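Local coordinates for protein putative alkaline phosphatase (Pseudomonas fluorescens, PDB 4F1V) that binds phosphate with high affinity in the periplasm and probably delivers it to a PstSACB-type ABC transporter for import, at residues A8-A13 / G292-I297; C115-G120 / G135-V140; S322-A327 / A340-V345. One frame throughout, in Å; residues are numbered along the deposited sequence.

Contact 1 of 3, residues A8-A13 / G292-I297; sequences ATLPQA and GFTNLI. With PI (hydrogenphosphate ion), chain B.
T294 of strand 291-299 meets L10 and P11 of the phosphate-binding loop, and its side chain makes every contact between the two segments. T294 CB is the first atom to touch, lying 4.1 Å from L10 CD2. Beyond CB the two branches part. The methyl CG2 sits between the backbone N and the carbonyl carbon. From there T294 CG2 packs 4.1 Å from L10 CD2 and 4.2 Å from P11 CB. The hydroxyl lies opposite the backbone N (chi1 -176°). T294 OG1 comes within 3.8 Å of P11 CG, but its polar partner is D63 OD1, to which it is hydrogen-bonded. The threonine thus packs with its carbon side on the loop and ties its oxygen to D63 of the phosphate pocket.

The same loop grips the hydrogenphosphate. T9 N donates to phosphate O2 at 2.8 Å, and T9 OG1 gives the same oxygen a second bond at 2.7 Å. L10 N reaches phosphate O4 at 3.0 Å, with a nearly straight N-H...O angle of 165°. A type I turn from T9 to Q12 carries these donors, and P11 is the N-cap of helix 12-15. The loop follows strand 5-7. T294 reaches it from strand 291-299 of the same mixed sheet, where strand 59-62 runs between the two and strand 85-94 flanks the other side. On helix 33-42, S33 touches A8 and also bonds the phosphate.

Contact 2 of 3, residues C115-G120 / G135-V140; sequences CGVFSG and GPIVVV
V139 and V117 bury the most surface here, with F118 and I137 giving clearly less. V139 uses both its methyls. V139 CG1, opposite the backbone N (chi1 171°), meets the ring of F118 obliquely, 3.8 Å from F118 CE2. V139 CG2 lies 3.6 Å from the backbone atom V117 O and 4.2 Å from V117 CG1. V139 therefore sits against two successive residues of helix 111-119.

V117 also divides its branches. While CG1 faces V139, V117 CG2 meets I137 CD1 at 4.2 Å in one of the two conformers of I137, and there the two side chains cross at about a right angle. I137 and V139 are alternate residues of one segment, and V138 between them turns to R204. The contact joins the last turn of helix 111-119 to the start of strand 138-142, in a second mixed sheet, and to the residue just before it. I205 of strand 204-205 touches both V117 and I137, and F152 meets F118 edge-to-face.

No hydrogen bond or salt bridge links the two segments. The contact is made by branched aliphatic groups and one aromatic ring, so it probably depends on close fit and on keeping water out.

Contact 3 of 3, residues S322-A327 / A340-V345; sequences SNNNDA and AWKATV
D326 and K342 approach each other from opposite directions and meet in a salt bridge. K342 NZ donates to D326 OD2 at 2.7 Å, and the oxygen receives it on its syn lone pair, the side of the other carboxylate oxygen. The lysine chain runs out extended and then bends at its last torsion (chi4 70°), which brings the ammonium to the carboxylate. D326 OD1 lies farther off, 3.4 Å from K342 NZ. A water donates to D326 OD1 at 2.8 Å and takes a weak bond from K342 NZ, bridging the pair. The lysine also donates to L337 O.

In one of its two conformers, N324 lies across K342 at about a right angle, and its oxygen forms an Asx turn: D326 N donates to N324 OD1 at 2.8 Å with an N-H...O angle of 165°. This turn leads into helix 326-331, for which N325 is the N-cap and D326 the first residue. The salt bridge thus ties the start of one helix to helix 339-349. With an alanine in place of D326, the ammonium of K342 would probably lose its charged mate and the water its carboxylate acceptor. N324 ND2 of that conformer is hydrogen-bonded to G320 O.

Contact 1 is the core contact, its centre about 4 Å from the centre of the chain, and it alone touches the bound phosphate. Contact 2 is also buried, but its centre lies about 23 Å out, in the other mixed sheet. Contact 3 is only partly buried. The three share no helix or strand: helix 12-15 with strand 291-299, helix 111-119 with strand 138-142, and helices 326-331 and 339-349. Contact 2 is made by apolar side chains, with no hydrogen bond across it. Contact 1 pairs apolar packing with polar bonds to the ligand, and contact 3 rests on a charge pair with water. Contacts 2 and 3 stand on opposite sides of the chain's centre.

Contact 1 of 3, residues A8-A13 / G292-I297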
loop_
_atom_site.group_PDB
_atom_site.type_symbol
_atom_site.label_atom_id
_atom_site.label_comp_id
_atom_site.label_asym_id
_atom_site.label_seq_id
_atom_site.Cartn_x
_atom_site.Cartn_y
_atom_site.Cartn_z
ATOM N N ALA A 8 5.793 2.998 4.701
ATOM C CA ALA A 8 5.510 1.808 3.914
ATOM C C ALA A 8 6.742 1.277 3.181
ATOM O O ALA A 8 7.402 2.017 2.435
ATOM C CB ALA A 8 4.434 2.154 2.892
ATOM N N THR A 9 6.980 -0.035 3.317
ATOM C CA THR A 9 7.986 -0.708 2.526
ATOM C C THR A 9 7.487 -1.143 1.140
ATOM O O THR A 9 8.304 -1.272 0.220
ATOM C CB THR A 9 8.628 -1.926 3.265
ATOM O OG1 THR A 9 7.683 -3.021 3.368
ATOM C CG2 THR A 9 9.187 -1.534 4.597
ATOM N N LEU A 10 6.174 -1.340 0.961
ATOM C CA LEU A 10 5.673 -1.846 -0.324
ATOM C C LEU A 10 6.229 -1.017 -1.493
ATOM O O LEU A 10 6.663 -1.630 -2.499
ATOM C CB LEU A 10 4.153 -1.983 -0.272
ATOM C CG LEU A 10 3.399 -2.235 -1.591
ATOM C CD1 LEU A 10 2.146 -3.026 -1.362
ATOM C CD2 LEU A 10 3.072 -0.910 -2.319
ATOM N N PRO A 11 6.222 0.316 -1.422
ATOM C CA PRO A 11 6.697 1.180 -2.529
ATOM C C PRO A 11 8.072 1.811 -2.274
ATOM O O PRO A 11 8.445 2.767 -2.924
ATOM C CB PRO A 11 5.652 2.288 -2.599
ATOM C CG PRO A 11 5.374 2.531 -1.134
ATOM C CD PRO A 11 5.518 1.170 -0.436
ATOM N N GLN A 12 8.833 1.283 -1.309
ATOM C CA GLN A 12 10.067 2.024 -0.958
ATOM C C GLN A 12 11.048 2.088 -2.132
ATOM O O GLN A 12 11.741 3.099 -2.241
ATOM C CB GLN A 12 10.778 1.443 0.282
ATOM C CG GLN A 12 11.420 0.075 -0.026
ATOM C CD GLN A 12 12.016 -0.578 1.169
ATOM O OE1 GLN A 12 11.505 -0.448 2.297
ATOM N NE2 GLN A 12 13.133 -1.251 0.976
ATOM N N ALA A 13 11.086 1.079 -3.023
ATOM C CA ALA A 13 12.027 1.162 -4.146
ATOM C C ALA A 13 11.618 2.235 -5.136
ATOM O O ALA A 13 12.503 2.819 -5.817
ATOM C CB ALA A 13 12.162 -0.209 -4.838
ATOM N N GLY A 292 -5.120 -2.342 -4.715
ATOM C CA GLY A 292 -5.504 -1.165 -3.922
ATOM C C GLY A 292 -4.536 -0.042 -4.162
ATOM O O GLY A 292 -3.842 -0.041 -5.196
ATOM N N PHE A 293 -4.511 0.948 -3.261
ATOM C CA PHE A 293 -3.644 2.119 -3.379
ATOM C C PHE A 293 -2.648 2.165 -2.242
ATOM O O PHE A 293 -2.920 1.750 -1.108
ATOM C CB PHE A 293 -4.454 3.454 -3.409
ATOM C CG PHE A 293 -5.288 3.574 -4.659
ATOM C CD1 PHE A 293 -6.572 3.044 -4.722
ATOM C CD2 PHE A 293 -4.738 4.155 -5.785
ATOM C CE1 PHE A 293 -7.304 3.123 -5.901
ATOM C CE2 PHE A 293 -5.476 4.233 -6.957
ATOM C CZ PHE A 293 -6.767 3.747 -7.018
ATOM N N THR A 294 -1.472 2.730 -2.561
ATOM C CA THR A 294 -0.534 3.186 -1.510
ATOM C C THR A 294 -0.473 4.709 -1.580
ATOM O O THR A 294 -0.639 5.277 -2.664
ATOM C CB THR A 294 0.828 2.509 -1.659
ATOM O OG1 THR A 294 1.661 2.916 -0.579
ATOM C CG2 THR A 294 1.537 2.801 -2.963
ATOM N N ASN A 295 -0.266 5.351 -0.428
ATOM C CA ASN A 295 -0.613 6.760 -0.211
ATOM C C ASN A 295 0.551 7.573 0.352
ATOM O O ASN A 295 1.530 7.050 0.880
ATOM C CB ASN A 295 -1.821 6.857 0.752
ATOM C CG ASN A 295 -2.869 5.825 0.371
ATOM O OD1 ASN A 295 -3.306 5.775 -0.798
ATOM N ND2 ASN A 295 -3.274 5.046 1.314
ATOM N N LEU A 296 0.369 8.906 0.225
ATOM C CA LEU A 296 1.262 9.914 0.864
ATOM C C LEU A 296 0.492 10.605 1.997
ATOM O O LEU A 296 -0.719 10.850 1.889
ATOM C CB LEU A 296 1.616 11.007 -0.141
ATOM C CG LEU A 296 2.219 10.600 -1.499
ATOM C CD1 LEU A 296 2.517 11.818 -2.365
ATOM C CD2 LEU A 296 3.425 9.739 -1.333
ATOM N N ILE A 297 1.221 10.983 3.043
ATOM C CA ILE A 297 0.709 11.811 4.119
ATOM C C ILE A 297 1.704 12.965 4.308
ATOM O O ILE A 297 2.891 12.743 4.557
ATOM C CB ILE A 297 0.571 11.023 5.421
ATOM C CG1 ILE A 297 -0.387 9.821 5.235
ATOM C CG2 ILE A 297 0.062 11.932 6.567
ATOM C CD1 ILE A 297 -0.278 8.805 6.383
HETATM P P PI B . 4.088 -1.904 4.351
HETATM O O1 PI B . 3.312 -1.074 5.373
HETATM O O2 PI B . 5.569 -2.004 4.725
HETATM O O3 PI B . 3.453 -3.291 4.198
HETATM O O4 PI B . 4.022 -1.173 2.981
#

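Contact 2 of 3, residues C115-G120 / G135-V140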
loop_
_atom_site.group_PDB
_atom_site.type_symbol
_atom_site.label_atom_id
_atom_site.label_comp_id
_atom_site.label_asym_id
_atom_site.label_seq_id
_atom_site.Cartn_x
_atom_site.Cartn_y
_atom_site.Cartn_z
ATOM N N CYS A 115 -8.272 -18.250 0.070
ATOM C CA CYS A 115 -8.905 -18.138 1.395
ATOM C C CYS A 115 -8.502 -19.313 2.318
ATOM O O CYS A 115 -8.184 -19.072 3.472
ATOM C CB CYS A 115 -10.410 -18.119 1.214
ATOM S SG CYS A 115 -11.032 -16.614 0.373
ATOM N N GLY A 116 -8.565 -20.507 1.777
ATOM C CA GLY A 116 -8.234 -21.693 2.573
ATOM C C GLY A 116 -6.796 -21.777 2.957
ATOM O O GLY A 116 -6.477 -22.245 4.056
ATOM N N VAL A 117 -5.867 -21.339 2.099
ATOM C CA VAL A 117 -4.461 -21.318 2.476
ATOM C C VAL A 117 -4.242 -20.353 3.641
ATOM O O VAL A 117 -3.565 -20.665 4.647
ATOM C CB VAL A 117 -3.590 -20.955 1.262
ATOM C CG1 VAL A 117 -2.173 -20.645 1.687
ATOM C CG2 VAL A 117 -3.612 -22.096 0.224
ATOM N N PHE A 118 -4.824 -19.129 3.531
ATOM C CA PHE A 118 -4.566 -18.122 4.568
ATOM C C PHE A 118 -5.370 -18.314 5.856
ATOM O O PHE A 118 -5.018 -17.685 6.845
ATOM C CB PHE A 118 -4.594 -16.706 3.961
ATOM C CG PHE A 118 -3.353 -16.450 3.137
ATOM C CD1 PHE A 118 -3.289 -16.774 1.784
ATOM C CD2 PHE A 118 -2.191 -15.994 3.769
ATOM C CE1 PHE A 118 -2.111 -16.632 1.036
ATOM C CE2 PHE A 118 -1.016 -15.813 3.010
ATOM C CZ PHE A 118 -0.970 -16.117 1.653
ATOM N N SER A 119 -6.412 -19.147 5.810
ATOM C CA SER A 119 -7.155 -19.510 7.005
ATOM C C SER A 119 -6.552 -20.774 7.706
ATOM O O SER A 119 -6.969 -21.088 8.807
ATOM C CB SER A 119 -8.607 -19.790 6.730
ATOM O OG SER A 119 -8.717 -21.040 6.079
ATOM N N GLY A 120 -5.714 -21.495 6.991
ATOM C CA GLY A 120 -5.160 -22.786 7.448
ATOM C C GLY A 120 -6.041 -23.992 7.068
ATOM O O GLY A 120 -5.580 -25.125 7.333
ATOM N N GLY A 135 3.074 -32.038 -0.236
ATOM C CA GLY A 135 3.719 -31.707 1.010
ATOM C C GLY A 135 3.140 -30.476 1.701
ATOM O O GLY A 135 2.154 -29.889 1.221
ATOM N N PRO A 136 3.695 -30.086 2.800
ATOM C CA PRO A 136 3.062 -29.075 3.683
ATOM C C PRO A 136 3.236 -27.671 3.128
ATOM O O PRO A 136 4.197 -27.388 2.400
ATOM C CB PRO A 136 3.868 -29.144 4.969
ATOM C CG PRO A 136 5.214 -29.812 4.632
ATOM C CD PRO A 136 4.847 -30.743 3.460
ATOM N N ILE A 137 2.256 -26.803 3.431
ATOM C CA ILE A 137 2.338 -25.356 3.204
ATOM C C ILE A 137 2.660 -24.661 4.551
ATOM O O ILE A 137 2.010 -24.928 5.549
ATOM C CB ILE A 137 1.006 -24.795 2.678
ATOM C CG1 ILE A 137 0.567 -25.469 1.397
ATOM C CG2 ILE A 137 1.065 -23.257 2.548
ATOM C CD1 ILE A 137 -0.814 -25.080 0.924
ATOM N N VAL A 138 3.644 -23.778 4.550
ATOM C CA VAL A 138 3.909 -22.837 5.631
ATOM C C VAL A 138 3.594 -21.388 5.144
ATOM O O VAL A 138 4.100 -20.931 4.097
ATOM C CB VAL A 138 5.329 -23.032 6.108
ATOM C CG1 VAL A 138 5.753 -21.920 7.074
ATOM C CG2 VAL A 138 5.445 -24.431 6.785
ATOM N N VAL A 139 2.695 -20.724 5.889
ATOM C CA VAL A 139 2.351 -19.339 5.576
ATOM C C VAL A 139 3.341 -18.399 6.310
ATOM O O VAL A 139 3.554 -18.528 7.498
ATOM C CB VAL A 139 0.906 -19.078 6.056
ATOM C CG1 VAL A 139 0.584 -17.574 5.957
ATOM C CG2 VAL A 139 -0.054 -19.903 5.196
ATOM N N VAL A 140 3.866 -17.435 5.556
ATOM C CA VAL A 140 4.692 -16.357 6.106
ATOM C C VAL A 140 3.859 -15.065 6.071
ATOM O O VAL A 140 3.139 -14.806 5.107
ATOM C CB VAL A 140 5.999 -16.158 5.289
ATOM C CG1 VAL A 140 6.889 -15.111 5.963
ATOM C CG2 VAL A 140 6.752 -17.474 5.139
#

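Contact 3 of 3, residues S322-A327 / A340-V345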
loop_
_atom_site.group_PDB
_atom_site.type_symbol
_atom_site.label_atom_id
_atom_site.label_comp_id
_atom_site.label_asym_id
_atom_site.label_seq_id
_atom_site.Cartn_x
_atom_site.Cartn_y
_atom_site.Cartn_z
ATOM N N SER A 322 3.210 16.494 -17.181
ATOM C CA SER A 322 4.463 16.283 -17.877
ATOM C C SER A 322 5.594 16.264 -16.843
ATOM O O SER A 322 5.405 16.681 -15.701
ATOM C CB SER A 322 4.808 17.465 -18.811
ATOM O OG SER A 322 4.055 17.582 -19.976
ATOM N N ASN A 323 6.764 15.755 -17.246
ATOM C CA ASN A 323 7.940 15.690 -16.381
ATOM C C ASN A 323 7.604 15.081 -15.031
ATOM O O ASN A 323 7.839 15.720 -13.987
ATOM C CB ASN A 323 8.541 17.067 -16.258
ATOM C CG ASN A 323 9.118 17.477 -17.633
ATOM O OD1 ASN A 323 10.043 16.799 -18.240
ATOM N ND2 ASN A 323 8.559 18.516 -18.227
ATOM N N ASN A 324 6.999 13.926 -15.052
ATOM C CA ASN A 324 6.464 13.326 -13.870
ATOM C C ASN A 324 7.218 12.004 -13.522
ATOM O O ASN A 324 8.261 11.697 -14.088
ATOM C CB ASN A 324 4.919 13.171 -13.987
ATOM C CG ASN A 324 4.532 12.180 -15.079
ATOM O OD1 ASN A 324 5.142 11.127 -15.268
ATOM N ND2 ASN A 324 3.413 12.501 -15.784
ATOM N N ASN A 325 6.678 11.257 -12.554
ATOM C CA ASN A 325 7.340 10.041 -12.097
ATOM C C ASN A 325 6.724 8.758 -12.677
ATOM O O ASN A 325 7.040 7.653 -12.205
ATOM C CB ASN A 325 7.311 9.977 -10.586
ATOM C CG ASN A 325 8.249 10.962 -9.917
ATOM O OD1 ASN A 325 9.358 11.245 -10.449
ATOM N ND2 ASN A 325 7.899 11.511 -8.754
ATOM N N ASP A 326 5.865 8.857 -13.706
ATOM C CA ASP A 326 5.126 7.697 -14.143
ATOM C C ASP A 326 6.002 6.580 -14.681
ATOM O O ASP A 326 5.683 5.390 -14.468
ATOM C CB ASP A 326 4.043 8.059 -15.122
ATOM C CG ASP A 326 2.877 8.812 -14.499
ATOM O OD1 ASP A 326 2.853 9.039 -13.278
ATOM O OD2 ASP A 326 1.922 9.140 -15.294
ATOM N N ALA A 327 7.083 6.890 -15.421
ATOM C CA ALA A 327 7.936 5.811 -15.907
ATOM C C ALA A 327 8.536 5.009 -14.728
ATOM O O ALA A 327 8.516 3.762 -14.739
ATOM C CB ALA A 327 9.030 6.319 -16.829
ATOM N N ALA A 340 -6.834 12.517 -15.060
ATOM C CA ALA A 340 -7.868 13.247 -14.311
ATOM C C ALA A 340 -7.683 13.162 -12.781
ATOM O O ALA A 340 -8.038 14.124 -12.053
ATOM C CB ALA A 340 -9.284 12.776 -14.734
ATOM N N TRP A 341 -7.162 12.044 -12.287
ATOM C CA TRP A 341 -6.787 11.936 -10.860
ATOM C C TRP A 341 -5.693 12.939 -10.508
ATOM O O TRP A 341 -5.761 13.643 -9.509
ATOM C CB TRP A 341 -6.362 10.487 -10.534
ATOM C CG TRP A 341 -7.407 9.698 -9.791
ATOM C CD1 TRP A 341 -8.304 8.804 -10.300
ATOM C CD2 TRP A 341 -7.580 9.713 -8.370
ATOM N NE1 TRP A 341 -9.057 8.287 -9.278
ATOM C CE2 TRP A 341 -8.621 8.799 -8.064
ATOM C CE3 TRP A 341 -6.965 10.414 -7.295
ATOM C CZ2 TRP A 341 -9.049 8.550 -6.782
ATOM C CZ3 TRP A 341 -7.410 10.186 -6.005
ATOM C CH2 TRP A 341 -8.438 9.243 -5.749
ATOM N N LYS A 342 -4.648 12.993 -11.364
ATOM C CA LYS A 342 -3.562 13.958 -11.102
ATOM C C LYS A 342 -4.127 15.372 -11.032
ATOM O O LYS A 342 -3.753 16.194 -10.180
ATOM C CB LYS A 342 -2.469 13.855 -12.115
ATOM C CG LYS A 342 -1.663 12.592 -12.192
ATOM C CD LYS A 342 -0.444 12.747 -13.075
ATOM C CE LYS A 342 0.476 11.584 -13.233
ATOM N NZ LYS A 342 -0.129 10.456 -14.032
ATOM N N ALA A 343 -5.024 15.717 -11.991
ATOM C CA ALA A 343 -5.569 17.071 -12.018
ATOM C C ALA A 343 -6.354 17.414 -10.769
ATOM O O ALA A 343 -6.296 18.550 -10.284
ATOM C CB ALA A 343 -6.419 17.247 -13.273
ATOM N N THR A 344 -7.074 16.431 -10.244
ATOM C CA THR A 344 -7.845 16.621 -8.994
ATOM C C THR A 344 -6.916 16.853 -7.841
ATOM O O THR A 344 -7.147 17.756 -6.980
ATOM C CB THR A 344 -8.782 15.437 -8.808
ATOM O OG1 THR A 344 -9.692 15.313 -9.885
ATOM C CG2 THR A 344 -9.594 15.551 -7.541
ATOM N N VAL A 345 -5.863 16.059 -7.688
ATOM C CA VAL A 345 -4.867 16.296 -6.636
ATOM C C VAL A 345 -4.285 17.711 -6.761
ATOM O O VAL A 345 -4.165 18.424 -5.740
ATOM C CB VAL A 345 -3.779 15.194 -6.696
ATOM C CG1 VAL A 345 -2.663 15.521 -5.701
ATOM C CG2 VAL A 345 -4.395 13.817 -6.375
HETATM O O HOH W 1 0.757 8.775 -11.398
#